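PDB 4UZG: surface protein SPB1 from Streptococcus agalactiae, which forms the backbone subunit of the group B streptococcus pilus 2b, probably being linked by sortase into the covalent pilus shaft. Local coordinates for residues 19-24 against 149-154; 36-41 against 121-126; 56-61 against 68-73. All coordinates share one frame; numbering follows the deposited sequence.

Interaction 1: 19-24 against 149-154; sequences YTITYK and ATINPN
Ile-21 and Tyr-23 of strand 19-24 face Ala-149 and Ile-151 of strand 149-153, the two strands running in broadly the same direction at a crossing angle of -30° with 8.6 Å between their axes. At that separation no backbone hydrogen bond joins them, and side chains fill the gap. Tyr-23 lays its ring against Ile-151. Its CG stands anti to the backbone N (chi1 179°), which carries the aromatic face over Ile-151. The CG2 methyl of Ile-151 sits almost on the ring normal, 3.7 Å from the centroid, a CH-pi contact over the middle of the face; CB of Ile-151 stands over the same face, displaced toward its rim, 3.6 Å from Tyr-23 CD1. The arrangement exemplifies the aligned beta-sandwich, in which two layers of sheet stack face to face at a modest twist and bury rows of aliphatic and aromatic groups. Here one layer contains the neighbours 16-26 and 121-131, the other 37-43 and 146-153. Along the same row, the other branch of Ile-151 turns its CD1 to the CG2 methyl of Ile-21, 3.8 Å away, with chi2 (97°) well off a staggered value. Ile-21 sends its longer branch the other way, where CD1 reaches Ala-149 CB at 3.7 Å. Strand 37-43 extends this packing, with Ile-40 touching Ile-151 and Asp-42 touching Ile-21. At the other end a polar link appears: one water donates to Ile-151 O at 2.7 Å and is hydrogen-bonded to the Tyr-23 hydroxyl oxygen, OH, at 3.2 Å.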
ATOM      1  N   TYR A  19      -0.231  -8.923  -2.442  1.00  5.96           N
ATOM      2  CA  TYR A  19       1.177  -9.251  -2.552  1.00  5.69           C
ATOM      3  C   TYR A  19       1.384 -10.565  -3.295  1.00  6.11           C
ATOM      4  O   TYR A  19       0.587 -11.499  -3.151  1.00  7.06           O
ATOM      5  CB  TYR A  19       1.747  -9.461  -1.161  1.00  6.46           C
ATOM      6  CG  TYR A  19       1.859  -8.237  -0.273  1.00  6.13           C
ATOM      7  CD1 TYR A  19       3.003  -7.470  -0.281  1.00  6.33           C
ATOM      8  CD2 TYR A  19       0.855  -7.884   0.609  1.00  6.68           C
ATOM      9  CE1 TYR A  19       3.171  -6.401   0.577  1.00  6.87           C
ATOM     10  CE2 TYR A  19       1.001  -6.798   1.473  1.00  7.01           C
ATOM     11  CZ  TYR A  19       2.156  -6.060   1.461  1.00  6.08           C
ATOM     12  OH  TYR A  19       2.272  -5.031   2.363  1.00  6.97           O
ATOM     13  N   THR A  20       2.478 -10.640  -4.044  1.00  6.19           N
ATOM     14  CA  THR A  20       2.904 -11.857  -4.705  1.00  6.55           C
ATOM     15  C   THR A  20       4.379 -12.109  -4.415  1.00  6.44           C
ATOM     16  O   THR A  20       5.210 -11.232  -4.657  1.00  7.89           O
ATOM     17  CB  THR A  20       2.690 -11.787  -6.232  1.00  7.33           C
ATOM     18  OG1 THR A  20       1.306 -11.519  -6.496  1.00  7.59           O
ATOM     19  CG2 THR A  20       3.052 -13.106  -6.898  1.00  8.60           C
ATOM     20  N   ILE A  21       4.677 -13.297  -3.893  1.00  6.25           N
ATOM     21  CA  ILE A  21       6.049 -13.751  -3.695  1.00  6.49           C
ATOM     22  C   ILE A  21       6.293 -14.842  -4.730  1.00  6.74           C
ATOM     23  O   ILE A  21       5.525 -15.801  -4.806  1.00  7.27           O
ATOM     24  CB  ILE A  21       6.247 -14.352  -2.297  1.00  7.20           C
ATOM     25  CG1 ILE A  21       5.956 -13.317  -1.213  1.00  7.99           C
ATOM     26  CG2 ILE A  21       7.661 -14.921  -2.179  1.00  8.79           C
ATOM     27  CD1 ILE A  21       5.729 -13.962   0.153  1.00  8.37           C
ATOM     28  N   THR A  22       7.352 -14.718  -5.510  1.00  8.55           N
ATOM     29  CA  THR A  22       7.681 -15.658  -6.590  0.81 10.03           C
ATOM     30  C   THR A  22       9.113 -16.158  -6.386  1.00 10.31           C
ATOM     31  O   THR A  22      10.025 -15.336  -6.184  1.00 13.91           O
ATOM     32  CB  THR A  22       7.522 -14.959  -7.998  0.81 11.41           C
ATOM     33  OG1 THR A  22       6.179 -14.450  -8.139  0.81 11.51           O
ATOM     34  CG2 THR A  22       7.830 -15.898  -9.152  0.81 14.87           C
ATOM     35  N   TYR A  23       9.315 -17.475  -6.471  1.00  9.05           N
ATOM     36  CA  TYR A  23      10.630 -18.087  -6.365  1.00  8.71           C
ATOM     37  C   TYR A  23      10.737 -19.091  -7.496  1.00  8.11           C
ATOM     38  O   TYR A  23      10.023 -20.080  -7.534  1.00  7.84           O
ATOM     39  CB  TYR A  23      10.753 -18.778  -5.025  1.00 10.14           C
ATOM     40  CG  TYR A  23      12.064 -19.473  -4.774  1.00 10.60           C
ATOM     41  CD1 TYR A  23      13.150 -18.778  -4.269  1.00 13.36           C
ATOM     42  CD2 TYR A  23      12.173 -20.844  -4.930  1.00 10.71           C
ATOM     43  CE1 TYR A  23      14.324 -19.417  -3.964  1.00 15.99           C
ATOM     44  CE2 TYR A  23      13.354 -21.508  -4.638  1.00 13.23           C
ATOM     45  CZ  TYR A  23      14.423 -20.785  -4.159  1.00 15.70           C
ATOM     46  OH  TYR A  23      15.585 -21.442  -3.844  1.00 19.70           O
ATOM     47  N   LYS A  24      11.644 -18.827  -8.421  1.00  9.24           N
ATOM     48  CA  LYS A  24      11.728 -19.578  -9.662  1.00 11.08           C
ATOM     49  C   LYS A  24      12.712 -20.709  -9.653  1.00 14.24           C
ATOM     50  O   LYS A  24      12.801 -21.470 -10.625  1.00 16.19           O
ATOM     51  CB  LYS A  24      12.055 -18.645 -10.813  1.00 12.58           C
ATOM     52  CG  LYS A  24      10.918 -17.699 -11.174  1.00 15.56           C
ATOM     53  CD  LYS A  24      11.050 -17.388 -12.672  1.00 23.03           C
ATOM     54  CE  LYS A  24      10.375 -16.137 -13.137  1.00 26.96           C
ATOM     55  NZ  LYS A  24      10.989 -14.958 -12.504  1.00 29.37           N
ATOM     56  N   ALA A 149      10.390 -10.921   2.181  1.00  7.29           N
ATOM     57  CA  ALA A 149      10.148 -12.351   2.139  1.00  6.97           C
ATOM     58  C   ALA A 149      11.445 -13.049   1.776  1.00  6.95           C
ATOM     59  O   ALA A 149      12.117 -12.668   0.832  1.00  9.50           O
ATOM     60  CB  ALA A 149       9.091 -12.686   1.112  1.00  8.67           C
ATOM     61  N   THR A 150      11.757 -14.117   2.507  1.00  6.06           N
ATOM     62  CA  THR A 150      12.889 -14.975   2.178  1.00  6.33           C
ATOM     63  C   THR A 150      12.339 -16.352   1.809  1.00  6.17           C
ATOM     64  O   THR A 150      11.313 -16.795   2.359  1.00  6.91           O
ATOM     65  CB  THR A 150      13.885 -15.095   3.330  1.00  6.33           C
ATOM     66  OG1 THR A 150      13.229 -15.674   4.455  1.00  7.08           O
ATOM     67  CG2 THR A 150      14.497 -13.768   3.674  1.00  7.72           C
ATOM     68  N   ILE A 151      13.052 -17.039   0.920  1.00  6.25           N
ATOM     69  CA  ILE A 151      12.734 -18.399   0.561  1.00  6.48           C
ATOM     70  C   ILE A 151      14.047 -19.193   0.621  1.00  6.85           C
ATOM     71  O   ILE A 151      15.017 -18.835  -0.056  1.00  7.70           O
ATOM     72  CB  ILE A 151      12.096 -18.508  -0.827  1.00  8.11           C
ATOM     73  CG1 ILE A 151      10.874 -17.573  -0.946  1.00 10.88           C
ATOM     74  CG2 ILE A 151      11.761 -19.984  -1.113  1.00  9.28           C
ATOM     75  CD1 ILE A 151      11.186 -16.189  -1.622  1.00 13.27           C
ATOM     76  N   ASN A 152      14.053 -20.253   1.419  1.00  6.61           N
ATOM     77  CA  ASN A 152      15.269 -21.053   1.626  1.00  7.01           C
ATOM     78  C   ASN A 152      14.916 -22.535   1.531  1.00  6.92           C
ATOM     79  O   ASN A 152      13.858 -22.961   2.010  1.00  7.50           O
ATOM     80  CB  ASN A 152      15.837 -20.826   3.026  1.00  8.03           C
ATOM     81  CG  ASN A 152      16.523 -19.486   3.196  1.00  8.00           C
ATOM     82  OD1 ASN A 152      17.663 -19.300   2.808  1.00  8.60           O
ATOM     83  ND2 ASN A 152      15.815 -18.532   3.791  1.00  7.56           N
ATOM     84  N   PRO A 153      15.821 -23.354   0.980  1.00  7.36           N
ATOM     85  CA  PRO A 153      15.665 -24.808   1.093  1.00  7.69           C
ATOM     86  C   PRO A 153      16.014 -25.264   2.489  1.00  7.88           C
ATOM     87  O   PRO A 153      16.864 -24.658   3.148  1.00  8.79           O
ATOM     88  CB  PRO A 153      16.675 -25.321   0.076  1.00 10.21           C
ATOM     89  CG  PRO A 153      17.784 -24.294   0.141  1.00 10.87           C
ATOM     90  CD  PRO A 153      17.090 -22.965   0.355  1.00  9.45           C
ATOM     91  N   ASN A 154      15.422 -26.383   2.889  1.00  8.26           N
ATOM     92  CA  ASN A 154      15.831 -27.104   4.094  1.00  8.75           C
ATOM     93  C   ASN A 154      15.922 -26.142   5.275  1.00  9.20           C
ATOM     94  O   ASN A 154      14.929 -25.473   5.567  1.00  9.57           O
ATOM     95  CB  ASN A 154      17.089 -27.926   3.807  1.00  9.40           C
ATOM     96  CG  ASN A 154      16.818 -29.004   2.788  1.00  9.42           C
ATOM     97  OD1 ASN A 154      15.671 -29.270   2.428  1.00  9.06           O
ATOM     98  ND2 ASN A 154      17.880 -29.668   2.336  1.00 11.80           N
TER
HETATM   99  O   HOH W   1      17.064 -19.752  -1.627  1.00 16.12           O

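Interaction 2: 36-41 against 121-126; sequences YQYVIK and NTITVT
Ile-123 meets Tyr-38 and Ile-40 with its two branches, one for each partner. The CD1 methyl at the end of the longer branch lies 3.8 Å from Tyr-38 CB, and it is equally close to CG at the root of the ring and 4.0 Å from CD2. It thus wedges against the bend where the tyrosine side chain leaves the backbone. The shorter branch makes a looser contact, Ile-123 CG2 standing 4.3 Å from Ile-40 CD1. In Ile-123 a chi1 of -64° sets CG1 anti to the carbonyl carbon and CG2 anti to the backbone N, directing the longer branch to Tyr-38 and the shorter to Ile-40. No hydrogen bond crosses between the segments; Tyr-38 and Ile-123 have their CA atoms 9.1 Å apart, and two residues on, Ile-40 and Val-125 are similarly spaced, with Val-125 also partly buried by this strand.

Beyond this apolar shell, the Tyr-38 hydroxyl is tethered to Val-27 O, and the ring meets Trp-97 edge-to-face, fixing the far end of the side chain. Backbone hydrogen bonds hold strand 37-43 between Ile-93 and Ile-95 on one flank and Asn-152 on the other, while the backbone of Ile-123 is hydrogen-bonded to that of Tyr-23. Each strand is therefore positioned by its own layer, and between these two segments the contact is made by apolar side chains, as in the interior of a beta-sandwich.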
ATOM      1  N   TYR A  36      14.256 -31.316   1.003  1.00  8.40           N
ATOM      2  CA  TYR A  36      13.046 -31.911   1.572  1.00  8.43           C
ATOM      3  C   TYR A  36      11.984 -30.861   1.946  1.00  8.03           C
ATOM      4  O   TYR A  36      10.856 -31.239   2.269  1.00  8.67           O
ATOM      5  CB  TYR A  36      13.369 -32.823   2.768  1.00  9.91           C
ATOM      6  CG  TYR A  36      14.105 -32.114   3.868  1.00 10.16           C
ATOM      7  CD1 TYR A  36      13.421 -31.367   4.808  1.00 10.50           C
ATOM      8  CD2 TYR A  36      15.495 -32.149   3.938  1.00 11.47           C
ATOM      9  CE1 TYR A  36      14.100 -30.709   5.815  1.00 12.46           C
ATOM     10  CE2 TYR A  36      16.182 -31.498   4.949  1.00 12.47           C
ATOM     11  CZ  TYR A  36      15.471 -30.756   5.862  1.00 12.75           C
ATOM     12  OH  TYR A  36      16.098 -30.073   6.882  1.00 15.81           O
ATOM     13  N   GLN A  37      12.311 -29.568   1.873  1.00  7.59           N
ATOM     14  CA  GLN A  37      11.318 -28.519   2.075  1.00  7.95           C
ATOM     15  C   GLN A  37      11.822 -27.214   1.522  1.00  7.11           C
ATOM     16  O   GLN A  37      13.028 -27.026   1.386  1.00  7.46           O
ATOM     17  CB  GLN A  37      10.994 -28.352   3.564  1.00  8.03           C
ATOM     18  CG  GLN A  37      12.160 -27.851   4.389  1.00  8.15           C
ATOM     19  CD  GLN A  37      11.861 -27.794   5.871  1.00  8.82           C
ATOM     20  OE1 GLN A  37      10.966 -28.481   6.365  1.00 10.82           O
ATOM     21  NE2 GLN A  37      12.627 -26.999   6.588  1.00  9.48           N
ATOM     22  N   TYR A  38      10.884 -26.314   1.242  1.00  6.44           N
ATOM     23  CA  TYR A  38      11.182 -24.894   1.058  1.00  7.05           C
ATOM     24  C   TYR A  38      10.437 -24.120   2.131  1.00  6.58           C
ATOM     25  O   TYR A  38       9.270 -24.398   2.402  1.00  8.13           O
ATOM     26  CB  TYR A  38      10.794 -24.387  -0.358  1.00  6.97           C
ATOM     27  CG  TYR A  38      11.779 -24.821  -1.393  1.00  6.55           C
ATOM     28  CD1 TYR A  38      12.929 -24.090  -1.638  1.00  7.00           C
ATOM     29  CD2 TYR A  38      11.590 -26.001  -2.099  1.00  7.29           C
ATOM     30  CE1 TYR A  38      13.873 -24.536  -2.551  1.00  7.51           C
ATOM     31  CE2 TYR A  38      12.518 -26.438  -3.023  1.00  7.58           C
ATOM     32  CZ  TYR A  38      13.676 -25.732  -3.226  1.00  7.56           C
ATOM     33  OH  TYR A  38      14.634 -26.167  -4.118  1.00  9.31           O
ATOM     34  N   VAL A  39      11.106 -23.135   2.711  1.00  6.91           N
ATOM     35  CA  VAL A  39      10.535 -22.312   3.779  1.00  6.99           C
ATOM     36  C   VAL A  39      10.452 -20.868   3.308  1.00  6.76           C
ATOM     37  O   VAL A  39      11.470 -20.265   2.932  1.00  7.44           O
ATOM     38  CB  VAL A  39      11.398 -22.386   5.041  1.00  7.96           C
ATOM     39  CG1 VAL A  39      10.745 -21.577   6.152  1.00  9.54           C
ATOM     40  CG2 VAL A  39      11.632 -23.837   5.481  1.00  9.14           C
ATOM     41  N   ILE A  40       9.239 -20.312   3.330  1.00  6.86           N
ATOM     42  CA  ILE A  40       8.974 -18.932   2.950  1.00  7.16           C
ATOM     43  C   ILE A  40       8.639 -18.175   4.229  1.00  7.22           C
ATOM     44  O   ILE A  40       7.656 -18.477   4.898  1.00  9.12           O
ATOM     45  CB  ILE A  40       7.779 -18.861   1.979  1.00  7.72           C
ATOM     46  CG1 ILE A  40       8.071 -19.670   0.711  1.00 10.30           C
ATOM     47  CG2 ILE A  40       7.450 -17.402   1.650  1.00  9.11           C
ATOM     48  CD1 ILE A  40       7.414 -21.044   0.683  1.00 14.54           C
ATOM     49  N   LYS A  41       9.467 -17.189   4.563  1.00  6.90           N
ATOM     50  CA  LYS A  41       9.269 -16.385   5.767  1.00  7.19           C
ATOM     51  C   LYS A  41       9.037 -14.952   5.362  1.00  7.39           C
ATOM     52  O   LYS A  41       9.823 -14.390   4.612  1.00 10.10           O
ATOM     53  CB  LYS A  41      10.495 -16.439   6.669  1.00  8.39           C
ATOM     54  CG  LYS A  41      10.630 -17.712   7.429  1.00 13.62           C
ATOM     55  CD  LYS A  41      11.817 -17.705   8.377  1.00 17.69           C
ATOM     56  CE  LYS A  41      11.935 -19.035   9.118  1.00 21.11           C
ATOM     57  NZ  LYS A  41      13.048 -18.998  10.112  1.00 24.44           N
ATOM     58  N   ASN A 121      10.738 -25.834 -10.790  1.00  8.19           N
ATOM     59  CA  ASN A 121       9.442 -25.315 -10.405  1.00  7.39           C
ATOM     60  C   ASN A 121       9.504 -23.888  -9.903  1.00  7.16           C
ATOM     61  O   ASN A 121      10.503 -23.454  -9.330  1.00  8.21           O
ATOM     62  CB  ASN A 121       8.834 -26.219  -9.336  1.00  7.77           C
ATOM     63  CG  ASN A 121       8.463 -27.565  -9.891  1.00  8.24           C
ATOM     64  OD1 ASN A 121       7.470 -27.688 -10.591  1.00 10.76           O
ATOM     65  ND2 ASN A 121       9.267 -28.573  -9.602  1.00 11.08           N
ATOM     66  N   THR A 122       8.394 -23.183 -10.087  1.00  7.01           N
ATOM     67  CA  THR A 122       8.183 -21.882  -9.494  1.00  6.81           C
ATOM     68  C   THR A 122       7.195 -22.010  -8.339  1.00  6.35           C
ATOM     69  O   THR A 122       6.084 -22.520  -8.512  1.00  7.57           O
ATOM     70  CB  THR A 122       7.626 -20.895 -10.520  1.00  7.88           C
ATOM     71  OG1 THR A 122       8.600 -20.717 -11.553  1.00  9.25           O
ATOM     72  CG2 THR A 122       7.318 -19.549  -9.875  1.00  8.19           C
ATOM     73  N   ILE A 123       7.597 -21.528  -7.172  1.00  6.14           N
ATOM     74  CA  ILE A 123       6.716 -21.401  -6.024  1.00  6.26           C
ATOM     75  C   ILE A 123       6.154 -19.995  -6.030  1.00  6.00           C
ATOM     76  O   ILE A 123       6.903 -19.031  -6.111  1.00  6.92           O
ATOM     77  CB  ILE A 123       7.479 -21.661  -4.714  1.00  6.73           C
ATOM     78  CG1 ILE A 123       8.001 -23.100  -4.651  1.00  8.44           C
ATOM     79  CG2 ILE A 123       6.584 -21.363  -3.508  1.00  8.67           C
ATOM     80  CD1 ILE A 123       9.026 -23.343  -3.523  1.00  9.43           C
ATOM     81  N   THR A 124       4.832 -19.881  -5.952  1.00  6.04           N
ATOM     82  CA  THR A 124       4.179 -18.580  -5.856  1.00  6.27           C
ATOM     83  C   THR A 124       3.301 -18.580  -4.606  1.00  6.74           C
ATOM     84  O   THR A 124       2.522 -19.501  -4.385  1.00  7.63           O
ATOM     85  CB  THR A 124       3.321 -18.247  -7.107  1.00  7.59           C
ATOM     86  OG1 THR A 124       4.110 -18.455  -8.277  1.00  8.64           O
ATOM     87  CG2 THR A 124       2.835 -16.826  -7.086  1.00  9.22           C
ATOM     88  N   VAL A 125       3.415 -17.515  -3.815  1.00  6.67           N
ATOM     89  CA  VAL A 125       2.505 -17.271  -2.708  1.00  7.06           C
ATOM     90  C   VAL A 125       1.867 -15.912  -2.938  1.00  7.04           C
ATOM     91  O   VAL A 125       2.565 -14.901  -2.999  1.00  8.36           O
ATOM     92  CB  VAL A 125       3.229 -17.288  -1.342  1.00  7.74           C
ATOM     93  CG1 VAL A 125       2.263 -16.943  -0.199  1.00  9.53           C
ATOM     94  CG2 VAL A 125       3.908 -18.624  -1.084  1.00  8.55           C
ATOM     95  N   THR A 126       0.549 -15.880  -3.044  1.00  6.97           N
ATOM     96  CA  THR A 126      -0.161 -14.621  -3.045  1.00  7.39           C
ATOM     97  C   THR A 126      -0.901 -14.492  -1.724  1.00  6.83           C
ATOM     98  O   THR A 126      -1.341 -15.483  -1.134  1.00  8.12           O
ATOM     99  CB  THR A 126      -1.145 -14.507  -4.197  1.00  8.94           C
ATOM    100  OG1 THR A 126      -2.179 -15.479  -4.065  1.00 11.69           O
ATOM    101  CG2 THR A 126      -0.463 -14.658  -5.523  1.00 10.68           C
TER

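Interaction 3: 56-61 against 68-73. With CA (calcium ion), chain D.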
ATOM      1  N   SER A  56      -5.173 -15.561   4.014  1.00  7.00           N
ATOM      2  CA  SER A  56      -5.492 -15.086   2.663  1.00  7.12           C
ATOM      3  C   SER A  56      -4.633 -15.738   1.569  1.00  7.22           C
ATOM      4  O   SER A  56      -4.715 -15.336   0.418  1.00  8.02           O
ATOM      5  CB  SER A  56      -5.364 -13.571   2.600  1.00  6.83           C
ATOM      6  OG  SER A  56      -4.023 -13.153   2.811  1.00  6.66           O
ATOM      7  N   TYR A  57      -3.827 -16.728   1.922  1.00  7.42           N
ATOM      8  CA  TYR A  57      -2.821 -17.262   0.987  1.00  7.45           C
ATOM      9  C   TYR A  57      -3.404 -18.108  -0.121  1.00  7.86           C
ATOM     10  O   TYR A  57      -4.356 -18.873   0.077  1.00  9.32           O
ATOM     11  CB  TYR A  57      -1.780 -18.155   1.725  1.00  8.29           C
ATOM     12  CG  TYR A  57      -1.364 -17.537   3.011  1.00  7.59           C
ATOM     13  CD1 TYR A  57      -0.443 -16.504   3.037  1.00  7.91           C
ATOM     14  CD2 TYR A  57      -1.985 -17.900   4.187  1.00  8.49           C
ATOM     15  CE1 TYR A  57      -0.143 -15.826   4.202  1.00  8.07           C
ATOM     16  CE2 TYR A  57      -1.681 -17.237   5.378  1.00  8.01           C
ATOM     17  CZ  TYR A  57      -0.785 -16.183   5.369  1.00  7.77           C
ATOM     18  OH  TYR A  57      -0.486 -15.494   6.508  1.00  8.79           O
ATOM     19  N   GLU A  58      -2.776 -17.994  -1.281  1.00  7.37           N
ATOM     20  CA  GLU A  58      -2.894 -18.991  -2.334  1.00  7.85           C
ATOM     21  C   GLU A  58      -1.457 -19.415  -2.636  1.00  7.25           C
ATOM     22  O   GLU A  58      -0.620 -18.571  -2.975  1.00  8.10           O
ATOM     23  CB  GLU A  58      -3.588 -18.439  -3.570  1.00  9.88           C
ATOM     24  CG  GLU A  58      -3.772 -19.470  -4.655  1.00 17.40           C
ATOM     25  CD  GLU A  58      -5.204 -19.926  -4.798  1.00 26.64           C
ATOM     26  OE1 GLU A  58      -5.940 -19.893  -3.788  1.00 30.29           O
ATOM     27  OE2 GLU A  58      -5.602 -20.310  -5.916  1.00 28.93           O
ATOM     28  N   VAL A  59      -1.195 -20.711  -2.511  1.00  7.32           N
ATOM     29  CA  VAL A  59       0.150 -21.246  -2.642  1.00  6.80           C
ATOM     30  C   VAL A  59       0.144 -22.231  -3.811  1.00  7.15           C
ATOM     31  O   VAL A  59      -0.619 -23.195  -3.794  1.00  7.68           O
ATOM     32  CB  VAL A  59       0.615 -21.955  -1.354  1.00  8.17           C
ATOM     33  CG1 VAL A  59       2.058 -22.381  -1.492  1.00  9.39           C
ATOM     34  CG2 VAL A  59       0.413 -21.047  -0.134  1.00  9.01           C
ATOM     35  N   THR A  60       0.995 -21.994  -4.805  1.00  6.65           N
ATOM     36  CA  THR A  60       1.052 -22.852  -5.970  1.00  7.03           C
ATOM     37  C   THR A  60       2.486 -23.213  -6.335  1.00  6.36           C
ATOM     38  O   THR A  60       3.446 -22.484  -6.044  1.00  6.70           O
ATOM     39  CB  THR A  60       0.397 -22.184  -7.208  1.00  7.97           C
ATOM     40  OG1 THR A  60       1.102 -20.985  -7.525  1.00  9.12           O
ATOM     41  CG2 THR A  60      -1.080 -21.892  -7.031  1.00  8.78           C
ATOM     42  N   ILE A  61       2.583 -24.346  -7.021  1.00  6.34           N
ATOM     43  CA  ILE A  61       3.810 -24.794  -7.649  0.63  6.51           C
ATOM     44  C   ILE A  61       3.515 -24.916  -9.140  1.00  6.69           C
ATOM     45  O   ILE A  61       2.572 -25.602  -9.539  1.00  8.14           O
ATOM     46  CB  ILE A  61       4.295 -26.157  -7.087  0.63  7.49           C
ATOM     47  CG1 ILE A  61       4.503 -26.068  -5.564  0.63  8.12           C
ATOM     48  CG2 ILE A  61       5.567 -26.583  -7.806  0.63  9.13           C
ATOM     49  CD1 ILE A  61       4.766 -27.380  -4.927  0.63  8.31           C
ATOM     50  N   ILE A  68       0.071 -26.329 -13.025  1.00  6.97           N
ATOM     51  CA  ILE A  68      -0.054 -25.752 -11.692  1.00  7.42           C
ATOM     52  C   ILE A  68      -0.584 -26.772 -10.702  1.00  6.86           C
ATOM     53  O   ILE A  68      -1.563 -27.488 -10.977  1.00  7.67           O
ATOM     54  CB  ILE A  68      -1.012 -24.537 -11.731  1.00  8.42           C
ATOM     55  CG1 ILE A  68      -0.491 -23.470 -12.703  1.00 10.00           C
ATOM     56  CG2 ILE A  68      -1.197 -23.968 -10.305  1.00  9.95           C
ATOM     57  CD1 ILE A  68      -1.492 -22.406 -13.039  1.00 12.45           C
ATOM     58  N   THR A  69       0.057 -26.838  -9.542  1.00  7.06           N
ATOM     59  CA  THR A  69      -0.466 -27.568  -8.401  1.00  7.28           C
ATOM     60  C   THR A  69      -0.817 -26.535  -7.334  1.00  7.58           C
ATOM     61  O   THR A  69       0.041 -25.781  -6.898  1.00  7.50           O
ATOM     62  CB  THR A  69       0.570 -28.559  -7.848  1.00  8.27           C
ATOM     63  OG1 THR A  69       0.967 -29.464  -8.887  1.00  8.83           O
ATOM     64  CG2 THR A  69       0.019 -29.334  -6.681  1.00  9.59           C
ATOM     65  N   THR A  70      -2.079 -26.480  -6.942  1.00  9.15           N
ATOM     66  CA  THR A  70      -2.517 -25.596  -5.868  1.00  9.51           C
ATOM     67  C   THR A  70      -2.439 -26.364  -4.553  1.00 10.24           C
ATOM     68  O   THR A  70      -3.096 -27.396  -4.407  1.00 12.66           O
ATOM     69  CB  THR A  70      -3.924 -25.088  -6.131  1.00 12.14           C
ATOM     70  OG1 THR A  70      -3.897 -24.323  -7.342  1.00 13.87           O
ATOM     71  CG2 THR A  70      -4.411 -24.232  -4.977  1.00 14.58           C
ATOM     72  N   LEU A  71      -1.638 -25.863  -3.606  1.00  8.64           N
ATOM     73  CA  LEU A  71      -1.404 -26.566  -2.346  1.00  9.18           C
ATOM     74  C   LEU A  71      -2.491 -26.236  -1.339  1.00  9.50           C
ATOM     75  O   LEU A  71      -3.107 -25.170  -1.393  1.00 10.88           O
ATOM     76  CB  LEU A  71      -0.040 -26.186  -1.783  1.00  8.82           C
ATOM     77  CG  LEU A  71       1.158 -26.353  -2.726  1.00  9.35           C
ATOM     78  CD1 LEU A  71       2.458 -26.080  -1.970  1.00 10.26           C
ATOM     79  CD2 LEU A  71       1.195 -27.725  -3.347  1.00  9.58           C
ATOM     80  N   THR A  72      -2.726 -27.170  -0.426  1.00  9.90           N
ATOM     81  CA  THR A  72      -3.640 -26.961   0.672  1.00 11.05           C
ATOM     82  C   THR A  72      -2.912 -27.044   2.008  1.00 10.91           C
ATOM     83  O   THR A  72      -1.893 -27.709   2.147  1.00 10.88           O
ATOM     84  CB  THR A  72      -4.776 -27.976   0.639  1.00 13.85           C
ATOM     85  OG1 THR A  72      -4.247 -29.294   0.802  1.00 14.68           O
ATOM     86  CG2 THR A  72      -5.549 -27.880  -0.674  1.00 15.87           C
ATOM     87  N   GLN A  73      -3.472 -26.364   3.003  1.00 11.68           N
ATOM     88  CA  GLN A  73      -2.831 -26.241   4.303  1.00 12.79           C
ATOM     89  C   GLN A  73      -2.883 -27.542   5.113  1.00 12.64           C
ATOM     90  O   GLN A  73      -3.918 -28.207   5.154  1.00 15.52           O
ATOM     91  CB  GLN A  73      -3.504 -25.123   5.101  1.00 13.38           C
ATOM     92  CG  GLN A  73      -2.760 -24.752   6.363  1.00 15.74           C
ATOM     93  CD  GLN A  73      -3.469 -23.668   7.161  1.00 17.78           C
ATOM     94  OE1 GLN A  73      -4.271 -22.896   6.630  1.00 19.20           O
ATOM     95  NE2 GLN A  73      -3.190 -23.626   8.448  1.00 18.91           N
TER
HETATM   96 CA    CA D1473      -2.373 -29.288 -12.420  0.93  7.94          CA
HETATM   97  O   HOH W   2      -4.705 -21.818  -7.852  1.00 24.78           O
HETATM   98  O   HOH W   3      -3.359 -22.456  -1.762  1.00 10.41           O
HETATM   99  O   HOH W   4       2.816 -28.360 -10.483  1.00 11.10           O
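Thr-60 with Thr-70 and Ile-61 with Thr-69 pair across a beta hairpin, whose strands 58-61 and 68-70 run antiparallel at 144°, and Leu-71 lies against Val-59 beyond them. Leu-71 shows how backbone and side chain act together. Its N donates to Val-59 O at 2.9 Å, and the same oxygen lies 3.7 Å from Leu-71 CB and close to CG as well. With CG beside the backbone N (chi1 -53°), the fork opens over the face shared by Val-59 and Ile-61: CD1 touches Val-59 CG1 at 3.8 Å and also lies near Ile-61, whereas CD2 ends 3.9 Å from Ile-61 CD1. Tyr-82, Ile-95 and Tyr-117 pack round this leucine, so that side of the hairpin is directed into the core.

Further along, Ile-61 and Thr-69 form a hydrogen-bonded pair, each N donating to the other's O; the bond from Thr-69 N to Ile-61 O, 2.8 Å long, is nearly straight at 171°. Thr-60 and Thr-70, by contrast, form a non-hydrogen-bonded pair on the other face, where Thr-60 CG2 rests 3.7 Å from Thr-70 OG1 and also against the CG2 methyl of Ile-68. Water binds this outer face too, one molecule donating to Glu-58 OE2 at 2.6 Å and hydrogen-bonded to Thr-70 OG1. A second water lies between the backbones where the pairing ends, accepting from Val-59 N and donating to Leu-71 O. Near the turn, a calcium ion is bound by Asn-67 OD1 and, at 2.4 Å, by the backbone oxygen Ile-68 O.

Overall arrangement
All three interactions belong to one mixed sheet that folds over itself into a sandwich. Interactions 1 and 2 have centres about 5 Å apart and are stitched together by strand pairing, 16-26 with 121-131 in one layer and 37-43 with 146-153 in the other. The centre of interaction 3 lies about 10 Å from that of interaction 2, joined through strands 121-131 and 50-62, and about 13 Å from that of interaction 1, which it does not touch. Along the chain, interaction 1 spans interaction 2, which spans the hairpin of interaction 3. Strands from residue 16 to 153 are thus gathered into one domain, ahead of the separate four-strand sheet, as suits a structural pilus subunit.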